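Local coordinates for RimK-related lysine biosynthesis protein (Thermococcus kodakarensis, PDB 5K2M), which probably works as a magnesium-dependent, ATP-using ligase of the RimK family (LysX branch) in amino-acid biosynthesis, and binds ADP together with magnesium, at residues V46-V51 / I68-S73; R170-Y175 / I228-S233. All blocks are in the same frame, centred on the assembly; numbering follows the deposited sequence.

Contact 1 of 2, residues V46-V51 / I68-S73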
ATOM      1  N   VAL A  46     -13.718  37.608  11.215  1.00 38.64           N
ATOM      2  CA  VAL A  46     -14.699  37.040  12.131  1.00 39.72           C
ATOM      3  C   VAL A  46     -14.455  37.555  13.541  1.00 38.26           C
ATOM      4  O   VAL A  46     -13.330  37.540  14.027  1.00 39.04           O
ATOM      5  CB  VAL A  46     -14.654  35.508  12.154  1.00 38.70           C
ATOM      6  CG1 VAL A  46     -15.627  34.962  13.188  1.00 39.42           C
ATOM      7  CG2 VAL A  46     -14.982  34.969  10.781  1.00 39.71           C
ATOM      8  N   ILE A  47     -15.528  38.009  14.175  1.00 38.23           N
ATOM      9  CA  ILE A  47     -15.515  38.426  15.568  1.00 37.96           C
ATOM     10  C   ILE A  47     -15.946  37.224  16.393  1.00 38.18           C
ATOM     11  O   ILE A  47     -17.081  36.762  16.294  1.00 39.58           O
ATOM     12  CB  ILE A  47     -16.449  39.628  15.794  1.00 38.35           C
ATOM     13  CG1 ILE A  47     -15.922  40.833  15.004  1.00 40.04           C
ATOM     14  CG2 ILE A  47     -16.535  39.983  17.270  1.00 38.24           C
ATOM     15  CD1 ILE A  47     -16.918  41.966  14.855  1.00 41.18           C
ATOM     16  N   ILE A  48     -15.022  36.717  17.193  1.00 38.28           N
ATOM     17  CA  ILE A  48     -15.207  35.463  17.923  1.00 38.62           C
ATOM     18  C   ILE A  48     -15.923  35.730  19.250  1.00 39.53           C
ATOM     19  O   ILE A  48     -15.355  36.375  20.132  1.00 39.20           O
ATOM     20  CB  ILE A  48     -13.843  34.803  18.187  1.00 37.59           C
ATOM     21  CG1 ILE A  48     -13.130  34.500  16.864  1.00 38.18           C
ATOM     22  CG2 ILE A  48     -13.998  33.521  19.015  1.00 39.27           C
ATOM     23  CD1 ILE A  48     -13.736  33.376  16.047  1.00 37.54           C
ATOM     24  N   ARG A  49     -17.156  35.238  19.390  1.00 39.49           N
ATOM     25  CA  ARG A  49     -17.954  35.509  20.588  1.00 39.71           C
ATOM     26  C   ARG A  49     -18.569  34.261  21.253  1.00 41.12           C
ATOM     27  O   ARG A  49     -19.493  34.397  22.060  1.00 41.44           O
ATOM     28  CB  ARG A  49     -19.051  36.526  20.274  1.00 38.93           C
ATOM     29  CG  ARG A  49     -18.534  37.870  19.783  1.00 40.76           C
ATOM     30  CD  ARG A  49     -17.752  38.613  20.859  1.00 40.23           C
ATOM     31  NE  ARG A  49     -18.571  38.831  22.044  1.00 40.98           N
ATOM     32  CZ  ARG A  49     -18.182  39.508  23.122  1.00 42.98           C
ATOM     33  NH1 ARG A  49     -19.019  39.632  24.145  1.00 43.76           N
ATOM     34  NH2 ARG A  49     -16.975  40.067  23.182  1.00 43.20           N
ATOM     35  N   ASN A  50     -18.030  33.072  20.965  1.00 39.29           N
ATOM     36  CA  ASN A  50     -18.546  31.827  21.553  1.00 39.90           C
ATOM     37  C   ASN A  50     -18.456  31.907  23.097  1.00 40.31           C
ATOM     38  O   ASN A  50     -17.440  32.345  23.622  1.00 39.38           O
ATOM     39  CB  ASN A  50     -17.746  30.594  21.095  1.00 41.49           C
ATOM     40  CG  ASN A  50     -17.603  30.461  19.574  1.00 42.38           C
ATOM     41  OD1 ASN A  50     -17.994  29.444  19.000  1.00 48.33           O
ATOM     42  ND2 ASN A  50     -16.980  31.434  18.935  1.00 39.28           N
ATOM     43  N   VAL A  51     -19.485  31.474  23.829  1.00 39.86           N
ATOM     44  CA  VAL A  51     -19.422  31.514  25.306  1.00 40.33           C
ATOM     45  C   VAL A  51     -18.357  30.555  25.876  1.00 39.37           C
ATOM     46  O   VAL A  51     -17.710  30.853  26.880  1.00 37.96           O
ATOM     47  CB  VAL A  51     -20.798  31.236  25.951  1.00 43.39           C
ATOM     48  CG1 VAL A  51     -20.698  31.237  27.467  1.00 44.36           C
ATOM     49  CG2 VAL A  51     -21.790  32.303  25.530  1.00 46.53           C
ATOM     50  N   ILE A  68      -8.848  33.503   7.071  1.00 40.57           N
ATOM     51  CA  ILE A  68      -9.759  34.555   7.522  1.00 40.70           C
ATOM     52  C   ILE A  68      -9.297  35.041   8.891  1.00 39.98           C
ATOM     53  O   ILE A  68      -9.230  34.247   9.822  1.00 40.68           O
ATOM     54  CB  ILE A  68     -11.213  34.058   7.577  1.00 41.76           C
ATOM     55  CG1 ILE A  68     -11.688  33.670   6.171  1.00 41.56           C
ATOM     56  CG2 ILE A  68     -12.123  35.123   8.180  1.00 41.66           C
ATOM     57  CD1 ILE A  68     -12.942  32.807   6.168  1.00 42.31           C
ATOM     58  N   PRO A  69      -8.930  36.340   9.007  1.00 40.58           N
ATOM     59  CA  PRO A  69      -8.456  36.826  10.283  1.00 40.28           C
ATOM     60  C   PRO A  69      -9.585  36.924  11.287  1.00 41.52           C
ATOM     61  O   PRO A  69     -10.747  37.037  10.919  1.00 40.98           O
ATOM     62  CB  PRO A  69      -7.874  38.206   9.962  1.00 41.99           C
ATOM     63  CG  PRO A  69      -8.528  38.620   8.699  1.00 41.67           C
ATOM     64  CD  PRO A  69      -8.825  37.366   7.949  1.00 41.28           C
ATOM     65  N   THR A  70      -9.216  36.907  12.556  1.00 40.85           N
ATOM     66  CA  THR A  70     -10.149  36.647  13.611  1.00 41.03           C
ATOM     67  C   THR A  70      -9.872  37.605  14.796  1.00 41.18           C
ATOM     68  O   THR A  70      -8.710  37.867  15.134  1.00 41.40           O
ATOM     69  CB  THR A  70      -9.985  35.140  13.922  1.00 41.19           C
ATOM     70  OG1 THR A  70     -11.120  34.400  13.447  1.00 44.05           O
ATOM     71  CG2 THR A  70      -9.736  34.891  15.301  1.00 37.24           C
ATOM     72  N   VAL A  71     -10.930  38.137  15.407  1.00 39.39           N
ATOM     73  CA  VAL A  71     -10.789  38.999  16.586  1.00 39.03           C
ATOM     74  C   VAL A  71     -11.570  38.378  17.755  1.00 38.58           C
ATOM     75  O   VAL A  71     -12.804  38.340  17.712  1.00 38.60           O
ATOM     76  CB  VAL A  71     -11.330  40.427  16.331  1.00 41.11           C
ATOM     77  CG1 VAL A  71     -11.414  41.225  17.629  1.00 41.16           C
ATOM     78  CG2 VAL A  71     -10.475  41.160  15.294  1.00 42.74           C
ATOM     79  N   ASN A  72     -10.893  37.885  18.794  1.00 36.81           N
ATOM     80  CA  ASN A  72      -9.427  37.858  18.912  1.00 36.74           C
ATOM     81  C   ASN A  72      -8.804  36.692  18.147  1.00 36.95           C
ATOM     82  O   ASN A  72      -9.512  35.796  17.701  1.00 37.32           O
ATOM     83  CB  ASN A  72      -9.047  37.794  20.389  1.00 36.80           C
ATOM     84  CG  ASN A  72      -9.204  39.139  21.079  1.00 38.55           C
ATOM     85  OD1 ASN A  72      -8.746  40.158  20.570  1.00 39.46           O
ATOM     86  ND2 ASN A  72      -9.864  39.152  22.222  1.00 38.63           N
ATOM     87  N   SER A  73      -7.485  36.713  17.995  1.00 37.15           N
ATOM     88  CA  SER A  73      -6.748  35.621  17.345  1.00 37.75           C
ATOM     89  C   SER A  73      -6.675  34.375  18.230  1.00 37.46           C
ATOM     90  O   SER A  73      -6.846  34.464  19.448  1.00 35.23           O
ATOM     91  CB  SER A  73      -5.332  36.091  16.992  1.00 38.89           C
ATOM     92  OG  SER A  73      -4.522  36.218  18.154  1.00 38.78           O
TER
HETATM   93  O   HOH W   1     -12.424  36.559  21.056  1.00 36.30           O
HETATM   94  O   HOH W   2     -14.303  39.077  19.920  1.00 43.61           O
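V46 lays its CG2 methyl obliquely across CG2 of I68, with 3.9 Å between the two carbons. Its chi1 of 176° turns CG1 to the side of the carbonyl carbon and keeps CG2 beside the backbone N, the same N that donates to P69 O at 3.0 Å. The ladder then continues: V71 N reaches V46 O at 2.8 Å, almost straight on at the hydrogen (167°), and I48 N reaches V71 O, tilted from the plane of that carbonyl. This is parallel pairing, V46 facing T70 and I47 facing V71, and it joins the two strands of a beta-alpha-beta unit made of strand 45-49, helix 53-65 and strand 70-71, the last outermost at one side of a four-stranded parallel sheet. On the face of V46 and T70, helix 53-65 packs against I48 and T70; on the face of I47 and V71, helix 259-272 covers both. T70 itself is modelled doubtfully, its chi1 far from a staggered value, and little should be built on how its methyl meets I48. Past V71 the pairing gives way. The peptide before N72 is cis, and a water that accepts from N72 N at 3.0 Å is also within hydrogen-bonding reach of I48 O, bridging the two segments. The N72 side chain turns elsewhere, ND2 to P244 O and OD1 to A225 N.

Contact 2 of 2, residues R170-Y175 / I228-S233. With MG (magnesium ion), chain Q; ADP (adenosine-5'-diphosphate), chain O; PO4 (phosphate ion), chain P.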
ATOM      1  N   ARG A 170     -13.889  45.963  46.435  1.00 48.19           N
ATOM      2  CA  ARG A 170     -14.100  46.103  44.993  1.00 47.01           C
ATOM      3  C   ARG A 170     -12.834  45.764  44.232  1.00 45.95           C
ATOM      4  O   ARG A 170     -11.741  45.751  44.789  1.00 47.29           O
ATOM      5  CB  ARG A 170     -14.476  47.547  44.649  1.00 46.95           C
ATOM      6  CG  ARG A 170     -13.316  48.517  44.854  1.00 48.13           C
ATOM      7  CD  ARG A 170     -13.731  49.974  44.861  1.00 48.25           C
ATOM      8  NE  ARG A 170     -12.564  50.849  44.843  1.00 49.49           N
ATOM      9  CZ  ARG A 170     -12.611  52.182  44.860  1.00 51.90           C
ATOM     10  NH1 ARG A 170     -13.773  52.822  44.898  1.00 52.01           N
ATOM     11  NH2 ARG A 170     -11.487  52.887  44.835  1.00 52.96           N
ATOM     12  N   ASP A 171     -12.982  45.526  42.938  1.00 44.95           N
ATOM     13  CA  ASP A 171     -11.835  45.519  42.055  1.00 43.95           C
ATOM     14  C   ASP A 171     -12.171  46.326  40.812  1.00 43.18           C
ATOM     15  O   ASP A 171     -13.217  46.979  40.755  1.00 41.37           O
ATOM     16  CB  ASP A 171     -11.350  44.094  41.771  1.00 45.17           C
ATOM     17  CG  ASP A 171     -12.176  43.363  40.736  1.00 44.51           C
ATOM     18  OD1 ASP A 171     -13.341  43.721  40.495  1.00 43.92           O
ATOM     19  OD2 ASP A 171     -11.640  42.390  40.167  1.00 48.21           O
ATOM     20  N   ILE A 172     -11.268  46.313  39.840  1.00 43.31           N
ATOM     21  CA  ILE A 172     -11.365  47.218  38.690  1.00 42.84           C
ATOM     22  C   ILE A 172     -11.380  46.389  37.429  1.00 40.58           C
ATOM     23  O   ILE A 172     -10.631  45.431  37.301  1.00 39.61           O
ATOM     24  CB  ILE A 172     -10.177  48.209  38.659  1.00 43.90           C
ATOM     25  CG1 ILE A 172     -10.286  49.192  39.829  1.00 43.82           C
ATOM     26  CG2 ILE A 172     -10.104  48.962  37.322  1.00 43.88           C
ATOM     27  CD1 ILE A 172      -8.947  49.787  40.229  1.00 45.42           C
ATOM     28  N   ARG A 173     -12.260  46.758  36.514  1.00 41.31           N
ATOM     29  CA  ARG A 173     -12.341  46.125  35.226  1.00 40.91           C
ATOM     30  C   ARG A 173     -12.176  47.191  34.154  1.00 39.91           C
ATOM     31  O   ARG A 173     -13.011  48.075  34.044  1.00 38.35           O
ATOM     32  CB  ARG A 173     -13.693  45.437  35.106  1.00 43.15           C
ATOM     33  CG  ARG A 173     -14.043  45.013  33.700  1.00 47.78           C
ATOM     34  CD  ARG A 173     -13.047  43.999  33.157  1.00 51.12           C
ATOM     35  NE  ARG A 173     -13.786  43.069  32.318  1.00 58.47           N
ATOM     36  CZ  ARG A 173     -13.912  41.761  32.496  1.00 56.53           C
ATOM     37  NH1 ARG A 173     -13.302  41.102  33.472  1.00 53.67           N
ATOM     38  NH2 ARG A 173     -14.639  41.096  31.618  1.00 64.97           N
ATOM     39  N   SER A 174     -11.106  47.098  33.367  1.00 39.20           N
ATOM     40  CA  SER A 174     -10.851  48.048  32.291  1.00 40.20           C
ATOM     41  C   SER A 174     -10.812  47.355  30.934  1.00 39.92           C
ATOM     42  O   SER A 174     -10.725  46.127  30.849  1.00 39.02           O
ATOM     43  CB  SER A 174      -9.542  48.802  32.532  1.00 41.29           C
ATOM     44  OG  SER A 174      -8.436  47.918  32.509  1.00 42.24           O
ATOM     45  N   TYR A 175     -10.885  48.157  29.876  1.00 38.68           N
ATOM     46  CA  TYR A 175     -10.968  47.650  28.516  1.00 37.53           C
ATOM     47  C   TYR A 175      -9.969  48.385  27.648  1.00 39.47           C
ATOM     48  O   TYR A 175      -9.903  49.608  27.691  1.00 39.49           O
ATOM     49  CB  TYR A 175     -12.384  47.842  27.982  1.00 38.15           C
ATOM     50  CG  TYR A 175     -13.424  47.063  28.742  1.00 38.34           C
ATOM     51  CD1 TYR A 175     -13.986  47.570  29.917  1.00 37.88           C
ATOM     52  CD2 TYR A 175     -13.841  45.816  28.295  1.00 38.00           C
ATOM     53  CE1 TYR A 175     -14.936  46.851  30.622  1.00 39.09           C
ATOM     54  CE2 TYR A 175     -14.788  45.086  28.994  1.00 38.74           C
ATOM     55  CZ  TYR A 175     -15.329  45.602  30.152  1.00 38.00           C
ATOM     56  OH  TYR A 175     -16.263  44.868  30.823  1.00 39.63           O
ATOM     57  N   ILE A 228      -9.445  43.717  31.155  1.00 39.80           N
ATOM     58  CA  ILE A 228      -8.378  43.539  32.105  1.00 40.59           C
ATOM     59  C   ILE A 228      -8.942  43.698  33.515  1.00 39.80           C
ATOM     60  O   ILE A 228      -9.780  44.569  33.743  1.00 39.41           O
ATOM     61  CB  ILE A 228      -7.271  44.570  31.832  1.00 42.97           C
ATOM     62  CG1 ILE A 228      -6.816  44.437  30.370  1.00 42.85           C
ATOM     63  CG2 ILE A 228      -6.103  44.369  32.802  1.00 44.30           C
ATOM     64  CD1 ILE A 228      -6.080  45.632  29.833  1.00 44.60           C
ATOM     65  N   ASP A 229      -8.507  42.829  34.433  1.00 38.99           N
ATOM     66  CA  ASP A 229      -8.892  42.892  35.854  1.00 40.56           C
ATOM     67  C   ASP A 229      -7.740  43.415  36.715  1.00 40.65           C
ATOM     68  O   ASP A 229      -6.662  42.826  36.721  1.00 39.62           O
ATOM     69  CB  ASP A 229      -9.246  41.510  36.390  1.00 41.41           C
ATOM     70  CG  ASP A 229     -10.454  40.892  35.708  1.00 43.20           C
ATOM     71  OD1 ASP A 229     -10.809  41.302  34.586  1.00 44.65           O
ATOM     72  OD2 ASP A 229     -11.039  39.963  36.308  1.00 45.05           O
ATOM     73  N   ILE A 230      -7.991  44.482  37.471  1.00 40.17           N
ATOM     74  CA  ILE A 230      -6.963  45.131  38.280  1.00 41.75           C
ATOM     75  C   ILE A 230      -7.392  45.162  39.758  1.00 42.35           C
ATOM     76  O   ILE A 230      -8.573  45.328  40.055  1.00 42.35           O
ATOM     77  CB  ILE A 230      -6.682  46.557  37.739  1.00 42.87           C
ATOM     78  CG1 ILE A 230      -6.005  46.472  36.366  1.00 44.42           C
ATOM     79  CG2 ILE A 230      -5.811  47.356  38.695  1.00 44.41           C
ATOM     80  CD1 ILE A 230      -6.010  47.769  35.574  1.00 45.51           C
ATOM     81  N   PHE A 231      -6.435  44.975  40.671  1.00 42.33           N
ATOM     82  CA  PHE A 231      -6.690  45.069  42.110  1.00 43.38           C
ATOM     83  C   PHE A 231      -5.992  46.270  42.726  1.00 45.39           C
ATOM     84  O   PHE A 231      -4.823  46.530  42.437  1.00 46.85           O
ATOM     85  CB  PHE A 231      -6.150  43.853  42.868  1.00 43.18           C
ATOM     86  CG  PHE A 231      -6.724  42.523  42.445  1.00 41.85           C
ATOM     87  CD1 PHE A 231      -7.883  42.425  41.695  1.00 40.10           C
ATOM     88  CD2 PHE A 231      -6.091  41.350  42.852  1.00 41.37           C
ATOM     89  CE1 PHE A 231      -8.394  41.196  41.350  1.00 40.98           C
ATOM     90  CE2 PHE A 231      -6.596  40.113  42.506  1.00 42.41           C
ATOM     91  CZ  PHE A 231      -7.754  40.034  41.750  1.00 42.03           C
ATOM     92  N   GLU A 232      -6.705  46.981  43.593  1.00 47.80           N
ATOM     93  CA  GLU A 232      -6.082  47.959  44.485  1.00 50.85           C
ATOM     94  C   GLU A 232      -5.602  47.222  45.726  1.00 52.86           C
ATOM     95  O   GLU A 232      -6.336  46.407  46.283  1.00 53.93           O
ATOM     96  CB  GLU A 232      -7.074  49.055  44.887  1.00 51.13           C
ATOM     97  CG  GLU A 232      -7.590  49.873  43.708  1.00 51.70           C
ATOM     98  CD  GLU A 232      -8.919  50.543  43.988  1.00 52.16           C
ATOM     99  OE1 GLU A 232      -9.952  49.837  44.053  1.00 51.78           O
ATOM    100  OE2 GLU A 232      -8.932  51.780  44.134  1.00 53.62           O
ATOM    101  N   SER A 233      -4.369  47.500  46.140  1.00 53.34           N
ATOM    102  CA  SER A 233      -3.792  46.910  47.340  1.00 53.48           C
ATOM    103  C   SER A 233      -2.922  47.940  48.034  1.00 55.45           C
ATOM    104  O   SER A 233      -2.608  48.979  47.452  1.00 54.97           O
ATOM    105  CB  SER A 233      -2.946  45.690  46.979  1.00 51.80           C
ATOM    106  OG  SER A 233      -1.722  46.082  46.394  1.00 51.85           O
TER
HETATM  107 MG    MG Q 303     -11.793  38.094  36.364  1.00 37.02          MG
HETATM  108  PB  ADP O 301     -12.108  34.845  36.779  1.00 39.40           P
HETATM  109  O1B ADP O 301     -12.787  36.182  36.889  1.00 38.60           O
HETATM  110  O2B ADP O 301     -12.941  33.684  37.265  1.00 35.17           O
HETATM  111  O3B ADP O 301     -11.482  34.544  35.440  1.00 37.34           O
HETATM  112  PA  ADP O 301     -10.281  36.153  38.605  1.00 36.71           P
HETATM  113  O1A ADP O 301     -10.571  37.440  37.857  1.00 38.17           O
HETATM  114  O2A ADP O 301      -8.840  35.883  38.895  1.00 32.63           O
HETATM  115  O3A ADP O 301     -10.900  34.874  37.857  1.00 36.49           O
HETATM  116  O5' ADP O 301     -11.076  36.153  39.997  1.00 33.36           O
HETATM  117  C5' ADP O 301     -12.420  36.571  40.081  1.00 32.34           C
HETATM  118  C4' ADP O 301     -12.566  37.619  41.171  1.00 33.10           C
HETATM  119  O4' ADP O 301     -12.168  37.058  42.428  1.00 31.75           O
HETATM  120  C3' ADP O 301     -11.729  38.873  40.976  1.00 32.87           C
HETATM  121  O3' ADP O 301     -12.426  39.865  40.206  1.00 32.72           O
HETATM  122  C2' ADP O 301     -11.501  39.309  42.410  1.00 31.13           C
HETATM  123  O2' ADP O 301     -12.607  40.044  42.929  1.00 30.90           O
HETATM  124  C1' ADP O 301     -11.432  38.013  43.182  1.00 31.29           C
HETATM  125  N9  ADP O 301     -10.037  37.566  43.302  1.00 31.00           N
HETATM  126  C8  ADP O 301      -9.380  36.751  42.450  1.00 31.58           C
HETATM  127  N7  ADP O 301      -8.107  36.552  42.836  1.00 31.45           N
HETATM  128  C5  ADP O 301      -7.938  37.272  43.960  1.00 30.78           C
HETATM  129  C6  ADP O 301      -6.843  37.498  44.903  1.00 29.16           C
HETATM  130  N6  ADP O 301      -5.641  36.915  44.707  1.00 28.90           N
HETATM  131  N1  ADP O 301      -7.086  38.308  45.953  1.00 28.90           N
HETATM  132  C2  ADP O 301      -8.274  38.895  46.156  1.00 29.36           C
HETATM  133  N3  ADP O 301      -9.320  38.737  45.345  1.00 29.48           N
HETATM  134  C4  ADP O 301      -9.210  37.945  44.258  1.00 30.68           C
HETATM  135  P   PO4 P 302     -14.103  37.453  34.151  1.00 39.49           P
HETATM  136  O1  PO4 P 302     -13.446  38.276  35.233  1.00 40.05           O
HETATM  137  O2  PO4 P 302     -15.534  37.088  34.520  1.00 43.35           O
HETATM  138  O3  PO4 P 302     -14.112  38.276  32.888  1.00 43.04           O
HETATM  139  O4  PO4 P 302     -13.358  36.168  33.947  1.00 44.32           O
HETATM  140  O   HOH W   3      -9.443  47.076  43.939  1.00 49.97           O
HETATM  141  O   HOH W   4     -13.089  39.061  37.784  1.00 42.68           O
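R170 meets E232 side-on: NE goes to OE1 and NH2 to OE2, both at 2.9 Å on syn lone pairs, with the guanidinium and carboxylate planes only 9° apart. NH1 is taken by Y188 OH. A water links them further, donating to R170 O and E232 OE1 and accepting from E232 N. Replacing R170 with an alanine would probably leave the E232 carboxylate without its cation and freer to turn, that water still on OE1. D171 OD2 accepts from the ribose O3' of ADP at 2.6 Å and lies at the ring edge of F231, 3.7 Å from CE1; that ring packs obliquely on the adenine, CE2 3.5 Å from C5. I172 and I230 form a hydrogen-bonded antiparallel pair, and the I172 side chain crosses that of E232 at about a right angle, CD1 against CG. R173 bends at chi2 (62°) and chi3, bringing NH1 to D229 OD1 at 2.7 Å, a salt bridge whose hydrogen bond is weak (130°), and to O3 of a phosphate. S174 pairs with I228, its OG against CB and bonded to S214. D229 divides its carboxylate, OD1 to R173, OD2 to magnesium at 2.0 Å with R187 NH2 also on it. The phosphate probably comes from the crystallisation liquor, but this face, carrying R173, D229 and magnesium, could steady a phosphate beside the ADP beta-phosphate, as expected in an ATP-grasp ligase.

Contact 1 and contact 2 lie on opposite sides of the chain's centre, their own centres 25 Å apart and their nearest atoms about 8 Å apart, so they do not touch. Contact 2 lies in the nucleotide site, whereas contact 1 belongs to a separate sheet and approaches it through N72, whose side chain is about 12 Å from a magnesium ion and about 8 Å from the side chain of N243, a magnesium ligand. Through N72, contact 1 is also hydrogen-bonded to the first residue of strand 225-233. The loop after strand 236-243 has two backbone carbonyls engaged, M246 O by R49 and E247 O by Y175, tying the parallel sheet to the ATP-grasp sheet.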